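Local coordinates for protein dimethyl-sulfide monooxygenase (Hyphomicrobium sulfonivorans, PDB 6AK1) that oxidises dimethyl sulfide to methanethiol and formaldehyde, using FMN, NADH and molecular oxygen, in the first step of dimethyl sulfide degradation, at residues Ala105-Glu110 with Glu159-Tyr164; Gln111-Ala116 with Tyr206-Phe211. One frame throughout, in Å; residues are numbered along the deposited sequence.

Interaction 1 of 2, residues Ala105-Glu110 with Glu159-Tyr164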
loop_
_atom_site.group_PDB
_atom_site.type_symbol
_atom_site.label_atom_id
_atom_site.label_comp_id
_atom_site.label_asym_id
_atom_site.label_seq_id
_atom_site.Cartn_x
_atom_site.Cartn_y
_atom_site.Cartn_z
ATOM N N ALA A 105 4.689 3.874 -4.922
ATOM C CA ALA A 105 5.605 4.756 -5.640
ATOM C C ALA A 105 5.647 6.104 -4.934
ATOM O O ALA A 105 4.603 6.704 -4.669
ATOM C CB ALA A 105 5.194 4.921 -7.114
ATOM N N ALA A 106 6.849 6.568 -4.624
ATOM C CA ALA A 106 6.996 7.823 -3.905
ATOM C C ALA A 106 6.869 9.017 -4.847
ATOM O O ALA A 106 7.207 8.948 -6.035
ATOM C CB ALA A 106 8.336 7.871 -3.166
ATOM N N ILE A 107 6.371 10.128 -4.288
ATOM C CA ILE A 107 6.268 11.390 -5.014
ATOM C C ILE A 107 7.473 12.284 -4.769
ATOM O O ILE A 107 7.555 13.381 -5.339
ATOM C CB ILE A 107 4.963 12.109 -4.618
ATOM C CG1 ILE A 107 5.049 12.625 -3.175
ATOM C CG2 ILE A 107 3.780 11.159 -4.736
ATOM C CD1 ILE A 107 3.754 13.270 -2.673
ATOM N N THR A 108 8.428 11.825 -3.959
ATOM C CA THR A 108 9.563 12.648 -3.551
ATOM C C THR A 108 10.580 12.820 -4.677
ATOM O O THR A 108 11.217 13.874 -4.790
ATOM C CB THR A 108 10.243 12.006 -2.331
ATOM O OG1 THR A 108 9.289 11.838 -1.277
ATOM C CG2 THR A 108 11.396 12.851 -1.832
ATOM N N PHE A 109 10.791 11.790 -5.487
ATOM C CA PHE A 109 11.877 11.836 -6.453
ATOM C C PHE A 109 11.416 11.827 -7.899
ATOM O O PHE A 109 12.122 12.363 -8.758
ATOM C CB PHE A 109 12.838 10.658 -6.219
ATOM C CG PHE A 109 13.304 10.537 -4.796
ATOM C CD1 PHE A 109 14.145 11.505 -4.241
ATOM C CD2 PHE A 109 12.897 9.470 -4.005
ATOM C CE1 PHE A 109 14.576 11.400 -2.919
ATOM C CE2 PHE A 109 13.318 9.351 -2.688
ATOM C CZ PHE A 109 14.158 10.317 -2.139
ATOM N N GLU A 110 10.255 11.252 -8.193
ATOM C CA GLU A 110 9.807 11.086 -9.563
ATOM C C GLU A 110 8.870 12.220 -9.963
ATOM O O GLU A 110 7.909 12.523 -9.243
ATOM C CB GLU A 110 9.110 9.740 -9.749
ATOM C CG GLU A 110 9.018 9.355 -11.210
ATOM C CD GLU A 110 8.532 7.936 -11.408
ATOM O OE1 GLU A 110 8.124 7.624 -12.547
ATOM O OE2 GLU A 110 8.560 7.148 -10.429
ATOM N N GLU A 159 1.702 21.032 1.051
ATOM C CA GLU A 159 1.316 21.887 -0.067
ATOM C C GLU A 159 1.914 21.359 -1.370
ATOM O O GLU A 159 1.257 21.347 -2.418
ATOM C CB GLU A 159 1.774 23.326 0.204
ATOM C CG GLU A 159 0.795 24.209 1.007
ATOM C CD GLU A 159 0.207 23.529 2.237
ATOM O OE1 GLU A 159 -1.044 23.368 2.279
ATOM O OE2 GLU A 159 0.982 23.158 3.158
ATOM N N MET A 160 3.166 20.923 -1.315
ATOM C CA MET A 160 3.793 20.277 -2.458
ATOM C C MET A 160 3.024 19.031 -2.863
ATOM O O MET A 160 2.720 18.830 -4.044
ATOM C CB MET A 160 5.234 19.923 -2.107
ATOM C CG MET A 160 6.244 20.302 -3.150
ATOM S SD MET A 160 7.914 20.044 -2.531
ATOM C CE MET A 160 7.919 21.104 -1.072
ATOM N N ALA A 161 2.691 18.188 -1.885
ATOM C CA ALA A 161 2.010 16.934 -2.177
ATOM C C ALA A 161 0.622 17.179 -2.761
ATOM O O ALA A 161 0.174 16.434 -3.642
ATOM C CB ALA A 161 1.932 16.080 -0.909
ATOM N N ASP A 162 -0.077 18.217 -2.284
ATOM C CA ASP A 162 -1.389 18.551 -2.842
ATOM C C ASP A 162 -1.282 18.880 -4.325
ATOM O O ASP A 162 -2.092 18.424 -5.138
ATOM C CB ASP A 162 -2.011 19.745 -2.108
ATOM C CG ASP A 162 -2.679 19.367 -0.795
ATOM O OD1 ASP A 162 -3.209 18.239 -0.663
ATOM O OD2 ASP A 162 -2.695 20.230 0.111
ATOM N N GLU A 163 -0.305 19.711 -4.687
ATOM C CA GLU A 163 -0.202 20.130 -6.075
ATOM C C GLU A 163 0.276 18.988 -6.953
ATOM O O GLU A 163 -0.128 18.888 -8.113
ATOM C CB GLU A 163 0.733 21.328 -6.200
ATOM C CG GLU A 163 0.610 22.048 -7.549
ATOM C CD GLU A 163 1.698 23.087 -7.754
ATOM O OE1 GLU A 163 2.061 23.768 -6.774
ATOM O OE2 GLU A 163 2.200 23.209 -8.881
ATOM N N TYR A 164 1.123 18.118 -6.405
ATOM C CA TYR A 164 1.525 16.904 -7.101
ATOM C C TYR A 164 0.315 16.091 -7.546
ATOM O O TYR A 164 0.217 15.707 -8.716
ATOM C CB TYR A 164 2.441 16.074 -6.195
ATOM C CG TYR A 164 3.189 14.964 -6.913
ATOM C CD1 TYR A 164 2.534 13.783 -7.300
ATOM C CD2 TYR A 164 4.553 15.087 -7.191
ATOM C CE1 TYR A 164 3.212 12.770 -7.955
ATOM C CE2 TYR A 164 5.243 14.069 -7.838
ATOM C CZ TYR A 164 4.564 12.916 -8.220
ATOM O OH TYR A 164 5.239 11.900 -8.857
#

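Interaction 2 of 2, residues Gln111-Ala116 with Tyr206-Phe211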
loop_
_atom_site.group_PDB
_atom_site.type_symbol
_atom_site.label_atom_id
_atom_site.label_comp_id
_atom_site.label_asym_id
_atom_site.label_seq_id
_atom_site.Cartn_x
_atom_site.Cartn_y
_atom_site.Cartn_z
ATOM N N GLN A 111 9.145 12.822 -11.116
ATOM C CA GLN A 111 8.294 13.882 -11.647
ATOM C C GLN A 111 6.881 13.351 -11.901
ATOM O O GLN A 111 6.719 12.214 -12.352
ATOM C CB GLN A 111 8.884 14.439 -12.947
ATOM C CG GLN A 111 10.311 15.004 -12.839
ATOM C CD GLN A 111 11.420 13.940 -12.978
ATOM O OE1 GLN A 111 11.192 12.751 -12.758
ATOM N NE2 GLN A 111 12.631 14.381 -13.336
ATOM N N PRO A 112 5.838 14.147 -11.640
ATOM C CA PRO A 112 4.464 13.622 -11.786
ATOM C C PRO A 112 4.099 13.202 -13.200
ATOM O O PRO A 112 3.391 12.203 -13.372
ATOM C CB PRO A 112 3.584 14.787 -11.295
ATOM C CG PRO A 112 4.468 16.015 -11.382
ATOM C CD PRO A 112 5.862 15.525 -11.110
ATOM N N TYR A 113 4.565 13.927 -14.223
ATOM C CA TYR A 113 4.250 13.555 -15.603
ATOM C C TYR A 113 4.711 12.134 -15.922
ATOM O O TYR A 113 4.004 11.381 -16.597
ATOM C CB TYR A 113 4.896 14.554 -16.568
ATOM C CG TYR A 113 4.400 14.464 -17.994
ATOM C CD1 TYR A 113 3.195 15.048 -18.361
ATOM C CD2 TYR A 113 5.139 13.811 -18.975
ATOM C CE1 TYR A 113 2.731 14.980 -19.658
ATOM C CE2 TYR A 113 4.678 13.739 -20.280
ATOM C CZ TYR A 113 3.476 14.322 -20.611
ATOM O OH TYR A 113 3.017 14.268 -21.899
ATOM N N LEU A 114 5.898 11.752 -15.447
ATOM C CA LEU A 114 6.431 10.424 -15.745
ATOM C C LEU A 114 5.779 9.340 -14.896
ATOM O O LEU A 114 5.510 8.242 -15.393
ATOM C CB LEU A 114 7.942 10.404 -15.537
ATOM C CG LEU A 114 8.788 11.203 -16.531
ATOM C CD1 LEU A 114 10.262 11.075 -16.142
ATOM C CD2 LEU A 114 8.543 10.734 -17.979
ATOM N N LEU A 115 5.555 9.600 -13.609
ATOM C CA LEU A 115 4.854 8.601 -12.804
ATOM C C LEU A 115 3.453 8.363 -13.352
ATOM O O LEU A 115 2.986 7.221 -13.406
ATOM C CB LEU A 115 4.805 9.012 -11.322
ATOM C CG LEU A 115 4.109 7.975 -10.411
ATOM C CD1 LEU A 115 4.694 6.562 -10.578
ATOM C CD2 LEU A 115 4.137 8.406 -8.938
ATOM N N ALA A 116 2.791 9.431 -13.805
ATOM C CA ALA A 116 1.466 9.309 -14.402
ATOM C C ALA A 116 1.456 8.308 -15.550
ATOM O O ALA A 116 0.520 7.506 -15.677
ATOM C CB ALA A 116 0.991 10.681 -14.891
ATOM N N TYR A 206 4.967 23.040 -9.435
ATOM C CA TYR A 206 5.060 22.284 -10.673
ATOM C C TYR A 206 4.557 23.118 -11.837
ATOM O O TYR A 206 3.601 23.890 -11.709
ATOM C CB TYR A 206 4.288 20.959 -10.573
ATOM C CG TYR A 206 4.827 20.093 -9.464
ATOM C CD1 TYR A 206 6.049 19.448 -9.598
ATOM C CD2 TYR A 206 4.136 19.950 -8.267
ATOM C CE1 TYR A 206 6.562 18.663 -8.567
ATOM C CE2 TYR A 206 4.639 19.171 -7.234
ATOM C CZ TYR A 206 5.846 18.535 -7.394
ATOM O OH TYR A 206 6.337 17.774 -6.378
ATOM N N LYS A 207 5.237 22.972 -12.967
ATOM C CA LYS A 207 4.803 23.550 -14.226
ATOM C C LYS A 207 4.684 22.395 -15.206
ATOM O O LYS A 207 5.691 21.782 -15.563
ATOM C CB LYS A 207 5.791 24.606 -14.717
ATOM C CG LYS A 207 5.224 25.543 -15.764
ATOM C CD LYS A 207 6.299 26.450 -16.332
ATOM C CE LYS A 207 5.718 27.320 -17.431
ATOM N NZ LYS A 207 4.878 26.520 -18.369
ATOM N N VAL A 208 3.456 22.067 -15.596
ATOM C CA VAL A 208 3.183 21.010 -16.566
ATOM C C VAL A 208 2.177 21.580 -17.561
ATOM O O VAL A 208 0.962 21.538 -17.309
ATOM C CB VAL A 208 2.665 19.726 -15.884
ATOM C CG1 VAL A 208 2.478 18.594 -16.910
ATOM C CG2 VAL A 208 3.609 19.289 -14.772
ATOM N N PRO A 209 2.637 22.160 -18.682
ATOM C CA PRO A 209 1.696 22.774 -19.635
ATOM C C PRO A 209 0.934 21.773 -20.496
ATOM O O PRO A 209 -0.215 22.026 -20.869
ATOM C CB PRO A 209 2.604 23.662 -20.505
ATOM C CG PRO A 209 3.958 23.028 -20.416
ATOM C CD PRO A 209 4.042 22.486 -18.992
ATOM N N GLY A 210 1.552 20.643 -20.821
ATOM C CA GLY A 210 1.085 19.808 -21.907
ATOM C C GLY A 210 -0.029 18.846 -21.520
ATOM O O GLY A 210 -0.686 18.969 -20.487
ATOM N N PHE A 211 -0.241 17.869 -22.395
ATOM C CA PHE A 211 -1.302 16.893 -22.222
ATOM C C PHE A 211 -0.705 15.523 -21.921
ATOM O O PHE A 211 0.445 15.233 -22.257
ATOM C CB PHE A 211 -2.200 16.819 -23.465
ATOM C CG PHE A 211 -1.461 16.505 -24.737
ATOM C CD1 PHE A 211 -1.272 15.187 -25.141
ATOM C CD2 PHE A 211 -0.973 17.525 -25.542
ATOM C CE1 PHE A 211 -0.600 14.892 -26.318
ATOM C CE2 PHE A 211 -0.291 17.235 -26.723
ATOM C CZ PHE A 211 -0.110 15.922 -27.112
#

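Interaction 1 of 2, residues Ala105-Glu110 with Glu159-Tyr164
I107 lies over one face of the Y164 ring, its CB 3.6 Å from the ring centroid and only 8° off the normal, a CH-pi contact made by a branched carbon. The CG2 methyl continues the cover toward one rim, 3.6 Å from CE1 of Y164. The other branch turns away from the ring: with CG1 set between the backbone N and the carbonyl carbon (chi1 70°), the extended chain carries CD1 of I107 to within 3.8 Å of CB of A161, about one helical turn before the tyrosine. At the far end of the ring, OH of Y164 donates a 2.8 Å hydrogen bond to the backbone O of E110, approaching from above the carbonyl plane. The contact is looser at E110, which meets the tyrosine through its carbonyl alone; its side chain leads away, and the carboxylate forms a salt bridge with R118. In this TIM-barrel fold of the luciferase-like family, the contact joins the loop leaving the C-terminal end of barrel strand 100-106 to helix 157-174; W132 and V134 of the adjacent strand 130-135 also touch I107, and P112 and L115 of helix 112-126 pack against Y164.

Interaction 2 of 2, residues Gln111-Ala116 with Tyr206-Phe211
Y113 reaches across to the 206-211 segment with its hydroxyl, and OH donates a 2.8 Å hydrogen bond to the backbone O of F211; a chi1 of -167°, which sets CG opposite the backbone N, extends the ring toward that carbonyl. The donor is tilted 18° from the carbonyl plane, with a C=O...donor angle of 156°, and the accepting oxygen lies near the plane of the tyrosine ring, at its edge. Nearer the ring's root, CG1 of V208 approaches obliquely, 3.9 Å from CD1 of Y113. A second, more buried contact runs beside this one: the CG edge of the P112 ring sits over one face of Y206, offset toward the rim, with CD of P112 4.1 Å from CE1 of Y206. An alanine in place of Y113 would probably leave the F211 carbonyl without this donor and V208 without the ring beside it.

P112 and Y113 both belong to the first turn of helix 112-126, with Q111 as N-cap; O of Q111 accepts a 3.1 Å bond from N of L115. The helix follows strand 100-106 as one of the helices packed round the TIM barrel. Its partners are V208, in the second strand of a small antiparallel hairpin (201-202 with 207-208), Y206 just before it and F211 in the loop beyond, all in a long excursion between helix 157-174 and barrel strand 223-227.

Further out, backbone bonds of V208 with H201 and of P209 with N200 hold the strand in place. P112 is backed by V167 and M168 of helix 157-174, while I213 also touches Y113.

Interactions 1 and 2 are neighbours, their centres 11 Å apart, and their segments alternate along the chain: 105-110 runs directly into 111-116, then come 159-164 and 206-211. The continuous piece from strand 100-106 into helix 112-126 thus meets first helix 157-174 and then the later hairpin region. The two contacts touch directly: OE2 of E163 lies 2.8 Å from N of Y206, a probable hydrogen bond, and CD2 of Y164 packs 3.3 Å from OH of Y206. Interaction 1 lies close to Y158, a probable FMN-binding residue at the start of helix 157-174, whereas interaction 2 lies farther out; the pair probably ties the outer excursion to the cofactor end of the barrel.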